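Local coordinates for putative glycosyltransferase (Mannosyltransferase) involved in glycosylating the PBCV-1 major capsid protein (Paramecium bursaria Chlorella virus 1, PDB 2P6W) that probably transfers a sugar from a UDP-sugar donor, with manganese bound in its N-terminal domain, to glycans of the viral major capsid protein, at residues C33-Y38 / N89-I94; E43-L48 / H56-W61; W78-V83 / F193-G198; I105-F110 / Y160-I165. All blocks are in the same frame, centred on the assembly; numbering follows the deposited sequence.

Contact 1: residues C33-Y38 / N89-I94; sequences CSIHGY and NKNKPI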
# COMPACT_ATOMS: atom_id res chain seq x y z
N CYS A 33 -2.69 4.08 -13.44
CA CYS A 33 -3.38 2.86 -13.85
C CYS A 33 -3.84 2.91 -15.31
O CYS A 33 -3.70 1.94 -16.04
CB CYS A 33 -4.55 2.58 -12.93
SG CYS A 33 -4.01 2.07 -11.28
N SER A 34 -4.36 4.07 -15.72
CA SER A 34 -4.84 4.24 -17.09
C SER A 34 -3.70 4.09 -18.10
O SER A 34 -3.89 3.53 -19.19
CB SER A 34 -5.54 5.60 -17.25
OG SER A 34 -4.60 6.66 -17.35
N ILE A 35 -2.51 4.57 -17.74
CA ILE A 35 -1.35 4.49 -18.64
C ILE A 35 -0.92 3.05 -18.94
O ILE A 35 -0.56 2.72 -20.08
CB ILE A 35 -0.17 5.35 -18.12
CG1 ILE A 35 -0.54 6.84 -18.17
CG2 ILE A 35 1.13 5.11 -18.94
CD1 ILE A 35 0.40 7.77 -17.42
N HIS A 36 -1.00 2.19 -17.93
CA HIS A 36 -0.45 0.84 -18.04
C HIS A 36 -1.51 -0.25 -18.11
O HIS A 36 -1.17 -1.42 -18.21
CB HIS A 36 0.52 0.58 -16.89
CG HIS A 36 1.61 1.58 -16.84
ND1 HIS A 36 2.69 1.54 -17.71
CD2 HIS A 36 1.75 2.72 -16.12
CE1 HIS A 36 3.46 2.58 -17.48
NE2 HIS A 36 2.92 3.32 -16.52
N GLY A 37 -2.77 0.14 -18.02
CA GLY A 37 -3.86 -0.82 -18.15
C GLY A 37 -4.13 -1.57 -16.86
O GLY A 37 -4.76 -2.63 -16.88
N TYR A 38 -3.67 -1.03 -15.73
CA TYR A 38 -3.97 -1.66 -14.45
C TYR A 38 -5.37 -1.30 -14.02
O TYR A 38 -5.88 -0.24 -14.36
CB TYR A 38 -3.00 -1.21 -13.35
CG TYR A 38 -1.54 -1.35 -13.67
CD1 TYR A 38 -1.02 -2.52 -14.24
CD2 TYR A 38 -0.64 -0.33 -13.33
CE1 TYR A 38 0.35 -2.66 -14.51
CE2 TYR A 38 0.74 -0.46 -13.61
CZ TYR A 38 1.22 -1.63 -14.20
OH TYR A 38 2.57 -1.76 -14.47
N ASN A 89 8.37 9.30 -13.32
CA ASN A 89 8.38 7.87 -13.63
C ASN A 89 7.02 7.24 -13.98
O ASN A 89 6.91 6.02 -14.10
CB ASN A 89 9.06 7.08 -12.51
CG ASN A 89 10.56 7.14 -12.62
OD1 ASN A 89 11.27 7.19 -11.62
ND2 ASN A 89 11.05 7.18 -13.85
N LYS A 90 6.01 8.08 -14.19
CA LYS A 90 4.66 7.59 -14.43
C LYS A 90 4.51 6.76 -15.71
O LYS A 90 3.59 5.94 -15.81
CB LYS A 90 3.65 8.75 -14.42
CG LYS A 90 3.71 9.60 -15.68
CD LYS A 90 2.59 10.64 -15.72
CE LYS A 90 2.53 11.25 -17.12
NZ LYS A 90 1.62 12.43 -17.16
N ASN A 91 5.42 6.94 -16.67
CA ASN A 91 5.36 6.15 -17.90
C ASN A 91 6.09 4.80 -17.81
O ASN A 91 6.21 4.08 -18.80
CB ASN A 91 5.85 6.96 -19.11
CG ASN A 91 4.97 8.17 -19.39
OD1 ASN A 91 5.46 9.30 -19.47
ND2 ASN A 91 3.67 7.93 -19.53
N LYS A 92 6.53 4.45 -16.60
CA LYS A 92 7.24 3.18 -16.42
C LYS A 92 6.38 2.19 -15.64
O LYS A 92 5.84 2.55 -14.58
CB LYS A 92 8.56 3.40 -15.69
CG LYS A 92 9.57 4.24 -16.47
CD LYS A 92 10.77 4.53 -15.61
CE LYS A 92 11.84 5.32 -16.36
NZ LYS A 92 12.96 5.70 -15.43
N PRO A 93 6.25 0.95 -16.15
CA PRO A 93 5.36 -0.02 -15.50
C PRO A 93 5.97 -0.56 -14.22
O PRO A 93 7.19 -0.50 -14.03
CB PRO A 93 5.25 -1.14 -16.53
CG PRO A 93 6.58 -1.11 -17.25
CD PRO A 93 6.94 0.37 -17.32
N ILE A 94 5.11 -1.11 -13.37
CA ILE A 94 5.53 -1.61 -12.07
C ILE A 94 6.60 -2.68 -12.22
O ILE A 94 7.52 -2.78 -11.41
CB ILE A 94 4.32 -2.19 -11.31
CG1 ILE A 94 3.42 -1.05 -10.78
CG2 ILE A 94 4.78 -3.14 -10.19
CD1 ILE A 94 2.03 -1.53 -10.33

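Contact 2: residues E43-L48 / H56-W61; sequences EESEPL and HFRRSW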
# COMPACT_ATOMS: atom_id res chain seq x y z
N GLU A 43 -11.73 3.13 -2.36
CA GLU A 43 -12.80 3.11 -1.38
C GLU A 43 -13.08 4.52 -0.85
O GLU A 43 -12.23 5.13 -0.20
CB GLU A 43 -12.45 2.17 -0.24
CG GLU A 43 -13.59 1.96 0.78
CD GLU A 43 -14.75 1.14 0.19
OE1 GLU A 43 -14.49 0.23 -0.64
OE2 GLU A 43 -15.92 1.42 0.55
N GLU A 44 -14.27 5.02 -1.15
CA GLU A 44 -14.65 6.38 -0.74
C GLU A 44 -15.59 6.39 0.46
O GLU A 44 -15.95 7.46 0.95
CB GLU A 44 -15.32 7.12 -1.90
CG GLU A 44 -14.43 7.46 -3.08
CD GLU A 44 -15.23 8.01 -4.25
OE1 GLU A 44 -16.12 8.87 -4.03
OE2 GLU A 44 -14.98 7.59 -5.40
N SER A 45 -16.01 5.21 0.93
CA SER A 45 -16.96 5.13 2.04
C SER A 45 -16.33 5.54 3.36
O SER A 45 -15.12 5.37 3.56
CB SER A 45 -17.50 3.70 2.18
OG SER A 45 -16.47 2.81 2.57
N GLU A 46 -17.15 6.09 4.25
CA GLU A 46 -16.75 6.36 5.62
C GLU A 46 -16.69 5.04 6.40
O GLU A 46 -17.66 4.28 6.41
CB GLU A 46 -17.75 7.32 6.29
CG GLU A 46 -17.44 7.61 7.75
CD GLU A 46 -18.31 8.72 8.33
OE1 GLU A 46 -19.32 9.09 7.70
OE2 GLU A 46 -17.96 9.21 9.43
N PRO A 47 -15.55 4.77 7.07
CA PRO A 47 -15.41 3.54 7.85
C PRO A 47 -16.44 3.48 8.96
O PRO A 47 -16.75 4.52 9.57
CB PRO A 47 -14.00 3.65 8.44
CG PRO A 47 -13.30 4.68 7.60
CD PRO A 47 -14.34 5.62 7.13
N LEU A 48 -16.97 2.29 9.21
CA LEU A 48 -17.89 2.07 10.33
C LEU A 48 -17.14 2.00 11.66
O LEU A 48 -17.70 2.37 12.70
CB LEU A 48 -18.68 0.78 10.14
CG LEU A 48 -19.78 0.73 9.06
CD1 LEU A 48 -20.49 -0.61 9.16
CD2 LEU A 48 -20.78 1.89 9.20
N HIS A 56 -6.31 1.53 10.43
CA HIS A 56 -5.13 0.95 9.80
C HIS A 56 -5.46 -0.40 9.15
O HIS A 56 -5.02 -0.69 8.03
CB HIS A 56 -4.01 0.79 10.81
CG HIS A 56 -2.70 0.45 10.18
ND1 HIS A 56 -2.36 -0.84 9.83
CD2 HIS A 56 -1.68 1.24 9.78
CE1 HIS A 56 -1.16 -0.84 9.28
NE2 HIS A 56 -0.72 0.41 9.23
N PHE A 57 -6.26 -1.21 9.84
CA PHE A 57 -6.61 -2.54 9.34
C PHE A 57 -7.52 -2.50 8.13
O PHE A 57 -7.65 -3.50 7.42
CB PHE A 57 -7.29 -3.37 10.42
CG PHE A 57 -6.34 -4.14 11.30
CD1 PHE A 57 -5.92 -5.41 10.92
CD2 PHE A 57 -5.90 -3.61 12.52
CE1 PHE A 57 -5.05 -6.15 11.72
CE2 PHE A 57 -5.02 -4.34 13.34
CZ PHE A 57 -4.61 -5.63 12.93
N ARG A 58 -8.17 -1.36 7.89
CA ARG A 58 -9.19 -1.28 6.84
C ARG A 58 -8.69 -1.72 5.45
O ARG A 58 -9.49 -2.24 4.66
CB ARG A 58 -9.85 0.10 6.76
CG ARG A 58 -11.19 0.04 6.05
CD ARG A 58 -12.02 1.28 6.26
NE ARG A 58 -13.44 1.01 5.96
CZ ARG A 58 -14.16 1.67 5.05
NH1 ARG A 58 -13.63 2.67 4.37
NH2 ARG A 58 -15.43 1.34 4.86
N ARG A 59 -7.40 -1.54 5.15
CA ARG A 59 -6.83 -2.01 3.88
C ARG A 59 -7.12 -3.50 3.61
O ARG A 59 -7.29 -3.91 2.45
CB ARG A 59 -5.34 -1.74 3.85
CG ARG A 59 -4.57 -2.51 4.88
CD ARG A 59 -3.16 -1.91 5.03
NE ARG A 59 -3.26 -0.66 5.77
CZ ARG A 59 -2.30 0.25 5.83
NH1 ARG A 59 -1.16 0.07 5.18
NH2 ARG A 59 -2.49 1.36 6.54
N SER A 60 -7.16 -4.31 4.66
CA SER A 60 -7.39 -5.75 4.52
C SER A 60 -8.87 -6.09 4.32
O SER A 60 -9.23 -7.24 4.00
CB SER A 60 -6.80 -6.52 5.71
OG SER A 60 -5.40 -6.33 5.77
N TRP A 61 -9.73 -5.10 4.54
CA TRP A 61 -11.14 -5.19 4.19
C TRP A 61 -11.35 -4.68 2.76
O TRP A 61 -12.07 -5.30 1.96
CB TRP A 61 -11.99 -4.41 5.19
CG TRP A 61 -13.47 -4.43 4.93
CD1 TRP A 61 -14.36 -5.37 5.35
CD2 TRP A 61 -14.23 -3.44 4.22
NE1 TRP A 61 -15.63 -5.04 4.92
CE2 TRP A 61 -15.57 -3.87 4.22
CE3 TRP A 61 -13.89 -2.26 3.53
CZ2 TRP A 61 -16.59 -3.14 3.59
CZ3 TRP A 61 -14.91 -1.53 2.92
CH2 TRP A 61 -16.24 -1.99 2.95

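Contact 3: residues W78-V83 / F193-G198; sequences WLDSDV and FVHMCG. With MN (manganese (II) ion), chain B.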
# COMPACT_ATOMS: atom_id res chain seq x y z
N TRP A 78 -1.83 -2.57 -2.60
CA TRP A 78 -2.37 -1.54 -1.70
C TRP A 78 -1.41 -0.35 -1.65
O TRP A 78 -0.22 -0.56 -1.43
CB TRP A 78 -2.52 -2.09 -0.27
CG TRP A 78 -2.79 -0.96 0.68
CD1 TRP A 78 -1.88 -0.30 1.46
CD2 TRP A 78 -4.04 -0.30 0.86
NE1 TRP A 78 -2.50 0.74 2.13
CE2 TRP A 78 -3.83 0.75 1.79
CE3 TRP A 78 -5.33 -0.49 0.35
CZ2 TRP A 78 -4.86 1.61 2.20
CZ3 TRP A 78 -6.36 0.36 0.77
CH2 TRP A 78 -6.11 1.41 1.68
N LEU A 79 -1.93 0.86 -1.83
CA LEU A 79 -1.17 2.10 -1.57
C LEU A 79 -1.92 2.96 -0.57
O LEU A 79 -3.12 3.24 -0.77
CB LEU A 79 -1.03 2.92 -2.86
CG LEU A 79 -0.35 2.25 -4.05
CD1 LEU A 79 -0.31 3.22 -5.22
CD2 LEU A 79 1.03 1.70 -3.73
N ASP A 80 -1.24 3.39 0.49
CA ASP A 80 -1.83 4.38 1.42
C ASP A 80 -2.26 5.60 0.62
O ASP A 80 -1.67 5.91 -0.42
CB ASP A 80 -0.80 4.87 2.44
CG ASP A 80 -0.54 3.88 3.57
OD1 ASP A 80 -1.15 2.79 3.57
OD2 ASP A 80 0.28 4.22 4.45
N SER A 81 -3.26 6.33 1.10
CA SER A 81 -3.65 7.57 0.43
C SER A 81 -2.59 8.67 0.54
O SER A 81 -2.70 9.71 -0.12
CB SER A 81 -5.00 8.08 0.96
OG SER A 81 -4.95 8.22 2.38
N ASP A 82 -1.55 8.42 1.33
CA ASP A 82 -0.43 9.35 1.43
C ASP A 82 0.76 8.89 0.54
O ASP A 82 1.89 9.36 0.68
CB ASP A 82 -0.04 9.56 2.88
CG ASP A 82 -0.05 8.27 3.68
OD1 ASP A 82 -1.08 7.99 4.35
OD2 ASP A 82 0.95 7.54 3.65
N VAL A 83 0.48 7.98 -0.39
CA VAL A 83 1.48 7.55 -1.37
C VAL A 83 1.08 8.08 -2.75
O VAL A 83 -0.10 8.09 -3.09
CB VAL A 83 1.59 5.99 -1.42
CG1 VAL A 83 2.46 5.56 -2.58
CG2 VAL A 83 2.16 5.44 -0.11
N PHE A 193 6.90 4.92 -6.45
CA PHE A 193 5.94 5.27 -5.38
C PHE A 193 6.61 6.06 -4.26
O PHE A 193 7.56 5.59 -3.63
CB PHE A 193 5.28 4.00 -4.81
CG PHE A 193 4.49 3.23 -5.83
CD1 PHE A 193 3.58 3.89 -6.66
CD2 PHE A 193 4.66 1.85 -5.98
CE1 PHE A 193 2.83 3.19 -7.62
CE2 PHE A 193 3.93 1.16 -6.92
CZ PHE A 193 3.01 1.83 -7.75
N VAL A 194 6.12 7.28 -4.04
CA VAL A 194 6.69 8.17 -3.06
C VAL A 194 5.74 8.22 -1.86
O VAL A 194 4.54 8.43 -2.02
CB VAL A 194 6.89 9.59 -3.64
CG1 VAL A 194 7.44 10.53 -2.57
CG2 VAL A 194 7.82 9.55 -4.85
N HIS A 195 6.25 8.02 -0.65
CA HIS A 195 5.38 7.80 0.49
C HIS A 195 5.53 8.94 1.52
O HIS A 195 6.59 9.10 2.11
CB HIS A 195 5.69 6.43 1.10
CG HIS A 195 4.83 6.06 2.27
ND1 HIS A 195 5.02 4.89 2.98
CD2 HIS A 195 3.78 6.69 2.85
CE1 HIS A 195 4.12 4.82 3.95
NE2 HIS A 195 3.36 5.90 3.90
N MET A 196 4.50 9.76 1.66
CA MET A 196 4.53 10.87 2.62
C MET A 196 4.21 10.38 4.03
O MET A 196 3.23 10.79 4.65
CB MET A 196 3.55 11.97 2.19
CG MET A 196 3.81 12.56 0.80
SD MET A 196 2.55 13.79 0.37
CE MET A 196 1.09 12.75 0.29
N CYS A 197 5.07 9.51 4.55
CA CYS A 197 4.80 8.80 5.79
C CYS A 197 5.02 9.67 7.02
O CYS A 197 6.02 10.40 7.10
CB CYS A 197 5.72 7.58 5.84
SG CYS A 197 5.39 6.43 7.15
N GLY A 198 4.08 9.63 7.96
CA GLY A 198 4.26 10.23 9.29
C GLY A 198 4.02 11.72 9.38
O GLY A 198 4.20 12.32 10.45
MN MN B . 1.33 6.02 5.00

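Contact 4: residues I105-F110 / Y160-I165; sequences ILYHTF and YVFPRI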
# COMPACT_ATOMS: atom_id res chain seq x y z
N ILE A 105 5.56 -16.72 -4.56
CA ILE A 105 5.44 -15.54 -3.68
C ILE A 105 3.99 -15.07 -3.52
O ILE A 105 3.27 -14.93 -4.52
CB ILE A 105 6.37 -14.39 -4.15
CG1 ILE A 105 7.82 -14.88 -4.23
CG2 ILE A 105 6.27 -13.19 -3.19
CD1 ILE A 105 8.36 -15.53 -2.93
N LEU A 106 3.58 -14.85 -2.26
CA LEU A 106 2.25 -14.33 -1.90
C LEU A 106 2.29 -12.85 -1.50
O LEU A 106 1.30 -12.16 -1.68
CB LEU A 106 1.62 -15.13 -0.76
CG LEU A 106 1.23 -16.59 -1.01
CD1 LEU A 106 0.97 -17.27 0.33
CD2 LEU A 106 0.03 -16.75 -1.93
N TYR A 107 3.41 -12.39 -0.96
CA TYR A 107 3.54 -10.98 -0.55
C TYR A 107 4.88 -10.40 -0.95
O TYR A 107 5.90 -11.03 -0.73
CB TYR A 107 3.48 -10.88 0.98
CG TYR A 107 2.09 -10.97 1.57
CD1 TYR A 107 1.33 -9.82 1.81
CD2 TYR A 107 1.54 -12.21 1.92
CE1 TYR A 107 0.04 -9.90 2.34
CE2 TYR A 107 0.28 -12.30 2.45
CZ TYR A 107 -0.47 -11.14 2.65
OH TYR A 107 -1.74 -11.25 3.19
N HIS A 108 4.86 -9.20 -1.53
CA HIS A 108 6.06 -8.39 -1.65
C HIS A 108 5.91 -7.19 -0.73
O HIS A 108 4.90 -6.47 -0.82
CB HIS A 108 6.26 -7.92 -3.09
CG HIS A 108 6.68 -9.01 -4.02
ND1 HIS A 108 5.78 -9.75 -4.75
CD2 HIS A 108 7.89 -9.53 -4.28
CE1 HIS A 108 6.43 -10.68 -5.43
NE2 HIS A 108 7.72 -10.55 -5.18
N THR A 109 6.86 -7.01 0.18
CA THR A 109 6.84 -5.92 1.15
C THR A 109 8.18 -5.19 1.14
O THR A 109 9.11 -5.59 0.42
CB THR A 109 6.52 -6.46 2.58
OG1 THR A 109 7.51 -7.44 2.94
CG2 THR A 109 5.13 -7.08 2.60
N PHE A 110 8.28 -4.13 1.92
CA PHE A 110 9.43 -3.22 1.89
C PHE A 110 9.87 -2.84 3.28
O PHE A 110 9.04 -2.57 4.14
CB PHE A 110 9.10 -1.97 1.05
CG PHE A 110 8.57 -2.33 -0.28
CD1 PHE A 110 9.44 -2.64 -1.32
CD2 PHE A 110 7.20 -2.49 -0.48
CE1 PHE A 110 8.96 -3.08 -2.55
CE2 PHE A 110 6.70 -2.91 -1.69
CZ PHE A 110 7.59 -3.22 -2.74
N TYR A 160 2.32 -12.32 12.34
CA TYR A 160 1.31 -13.37 12.28
C TYR A 160 1.37 -14.10 10.94
O TYR A 160 1.45 -15.33 10.89
CB TYR A 160 -0.09 -12.82 12.54
CG TYR A 160 -1.12 -13.89 12.76
CD1 TYR A 160 -1.41 -14.33 14.05
CD2 TYR A 160 -1.80 -14.46 11.69
CE1 TYR A 160 -2.34 -15.33 14.26
CE2 TYR A 160 -2.74 -15.46 11.89
CZ TYR A 160 -3.01 -15.89 13.17
OH TYR A 160 -3.94 -16.88 13.39
N VAL A 161 1.34 -13.34 9.84
CA VAL A 161 1.25 -13.98 8.52
C VAL A 161 2.57 -14.61 8.11
O VAL A 161 2.64 -15.80 7.76
CB VAL A 161 0.79 -12.99 7.42
CG1 VAL A 161 0.84 -13.64 6.05
CG2 VAL A 161 -0.65 -12.53 7.71
N PHE A 162 3.64 -13.81 8.15
CA PHE A 162 4.91 -14.29 7.62
C PHE A 162 5.39 -15.63 8.23
O PHE A 162 5.81 -16.53 7.49
CB PHE A 162 6.00 -13.21 7.72
CG PHE A 162 5.90 -12.13 6.67
CD1 PHE A 162 4.85 -12.09 5.74
CD2 PHE A 162 6.86 -11.11 6.64
CE1 PHE A 162 4.78 -11.06 4.78
CE2 PHE A 162 6.79 -10.10 5.69
CZ PHE A 162 5.76 -10.08 4.76
N PRO A 163 5.33 -15.78 9.57
CA PRO A 163 5.76 -17.08 10.14
C PRO A 163 5.00 -18.28 9.60
O PRO A 163 5.54 -19.39 9.61
CB PRO A 163 5.49 -16.91 11.63
CG PRO A 163 5.62 -15.46 11.87
CD PRO A 163 4.99 -14.83 10.65
N ARG A 164 3.78 -18.05 9.12
CA ARG A 164 2.93 -19.14 8.68
C ARG A 164 3.07 -19.47 7.20
O ARG A 164 2.50 -20.48 6.74
CB ARG A 164 1.47 -18.81 9.02
CG ARG A 164 1.12 -18.88 10.52
CD ARG A 164 -0.26 -18.28 10.80
NE ARG A 164 -0.70 -18.56 12.17
CZ ARG A 164 -0.19 -17.99 13.26
NH1 ARG A 164 0.77 -17.07 13.15
NH2 ARG A 164 -0.63 -18.34 14.46
N ILE A 165 3.80 -18.63 6.46
CA ILE A 165 4.03 -18.82 5.02
C ILE A 165 5.54 -18.72 4.66
O ILE A 165 5.95 -17.93 3.79
CB ILE A 165 3.14 -17.87 4.15
CG1 ILE A 165 3.37 -16.40 4.53
CG2 ILE A 165 1.64 -18.21 4.32
CD1 ILE A 165 2.93 -15.40 3.45

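Contact 1: residues C33-Y38 / N89-I94
The imidazole of His36 is held between two residues. Over one face lies Pro93, whose CA makes a CH-pi contact 4.0 Å from the ring centroid. The opposite face carries CG2 of Ile35, displaced toward the rim. At the edge, NE2 donates to Lys90 O at 2.8 Å, with the acceptor close to the ring plane and an N-H...O angle of 163°. This bond, with the packing on both faces, helps to fix the rotation of the ring. CE1 lies 3.4 Å from Asn91 O, also at the edge. The Tyr38 ring has CB of His36 over one face, and its OH accepts the backbone N-H of Ile94 at 2.8 Å. CD1 of Ile94 comes within 3.7 Å of Tyr38 CE2.

Residues 33-38 end helix 20-36 and lead into strand 39-43 of the GT-A-type domain. Gly37, with a positive phi, is the first residue to leave the helical path. Across from the helix end, Asn89 to Lys92 form a type I beta turn, and the two side-chain bonds catch the 89-94 loop at the turn and just beyond it.

CD1 of Ile35 meets Lys90 CD at 4.0 Å, the two side chains crossing at about a right angle. Lys90 runs on, extended, to a salt bridge with Glu31. Ile35 CG2 lies 3.8 Å from Asn91 ND2. Toward the interior, Tyr38 and Ile94 both pack on Ile8 of strand 8-13.

Contact 2: residues E43-L48 / H56-W61
This contact ties the loop after strand 39-43 to the junction between helices 52-57 and 59-69, beside the nucleotide-sugar site of the GT-A-type domain. Arg58 meets Ser45 and Pro47 here, and Trp61 meets Glu43. Arg58 reaches across with its chain extended from CG to NE, its CG anti to the backbone N (chi1 -160°). The guanidinium arrives with its edge toward Ser45. NH2 donates to Ser45 OG at 2.9 Å, with the oxygen only 7° out of the guanidinium plane. NH1 adds weak bonds to Ser45 O, at 3.2 Å, and to Ser45 OG. Pro47 CA sits over the centre of one guanidinium face, 3.6 Å from Arg58 CZ. The proline ring lies across the arginine, with Pro47 CB 3.7 Å from Arg58 NE.

Ser45 OG is also a donor, to Glu43 OE2 at 2.5 Å, using the anti lone pair of that oxygen. The serine hydroxyl therefore bridges the carboxylate and the guanidinium. Glu43 OE2 and Arg58 NH2 are 4.3 Å apart, with the oxygen well out of the guanidinium plane. Their charges probably still attract. Glu43 bends at chi2 (70°), and its CD comes to the edge of the indole, 3.8 Å from Trp61 CZ3. Its OE1 is taken by Tyr41 and Gln65.

Next in the chain to Arg58, Arg59 turns the other way to a salt bridge with Asp80. Arg59 binds UDP-glucose in this protein, so the contact belongs to the margin of a GT-A donor-sugar site.

Contact 3: residues W78-V83 / F193-G198
His195 extends from its strand with CG anti to the backbone N (chi1 -179°). Asp82 instead holds CG between its backbone N and carbonyl carbon (chi1 41°). These torsions bring His195 NE2 and Asp82 OD2 side by side on one manganese ion, at 2.3 and 2.1 Å. The carboxylate and imidazole are nearly coplanar, with planes 17° apart. Asp80 OD2 is the third protein ligand here, and its carboxylate stands almost perpendicular to the imidazole. Trp78 NE1 grips the other oxygen, Asp80 OD1, at 2.8 Å and helps set its rotation. Asp80 and Asp82 form the DxD motif of GT-A glycosyltransferases.

Behind the metal, Val83 CG2 lies over a face of the His195 ring, 3.9 Å from its centroid. Val83 and His195 form an antiparallel non-hydrogen-bonded pair. Met196 N donates to Asp82 O at 2.8 Å. Deeper, Leu79 CD2 sits over the centre of the Phe193 ring.

His195 ND1 is held by Asn178. The contact joins the end of strand 75-79, in the six-stranded sheet, to the small sheet of strands 83-85, 193-195 and 179-180, with helix 20-36 packed against Leu79, Asp82 and Met196.

Contact 4: residues I105-F110 / Y160-I165
Tyr107 reaches from its strand toward the end of helix 153-164 and touches Val161 and Phe162 there and Ile165 just beyond it. Its CB meets Phe162 CE1 at 4.0 Å, and its CG is only slightly farther from the same atom. With CG anti to the carbonyl carbon (chi1 -78°), the ring is carried toward the helix. Along one side of the ring, CD2 lies 3.8 Å from Ile165 CD1. Further out, CE2 touches Val161 CG1 at 3.9 Å. The side chains of Val161 and Ile165 each cross Tyr107 at about a right angle. At the tip, OH is hydrogen-bonded to Glu135 of helix 132-140, which provides for the polar end of this buried residue.

Phe162 reaches in next to Tyr107. Its CZ comes to Thr109 from the opposite direction, 3.7 Å from OG1 and 3.8 Å from CG2. OG1 lies in the plane of the Phe162 ring, at its edge. That hydroxyl is hydrogen-bonded to the backbone O of Ile170. Ile165, just past the helix, turns its CD1 to Leu106 CD1 as well, at 4.1 Å. Across the contact the packing is mainly apolar.

Phe162 also stacks on Tyr169 of strand 169-172 at one edge of the sheet, while Val161 packs on Ile134 and Val138. The axes of strand 107-110 and helix 160-164 pass 11.7 Å apart, with 127° between their directions. This is helix-on-sheet packing, as in the alpha/beta/alpha sandwich of the GT-A fold.

Contact 3 lies nearest the centre of the chain, about 7 Å from it, and the other three lie farther out. Its centre is about 16 Å from that of contact 2 and 17 Å from that of contact 1. Contacts 2 and 3 meet directly through the Arg59–Asp80 salt bridge, within the donor-sugar and manganese site. Contacts 1 and 3 touch where Ile94 packs on Phe193. Contact 4 does not touch the others, but shares the six-stranded sheet with contact 3. Along the chain, contact 2 falls between the segments of contact 1, contact 4 between those of contact 3, and contacts 1 and 3 interlock. Distant parts of the sequence thus converge on one metal-binding GT-A-type domain.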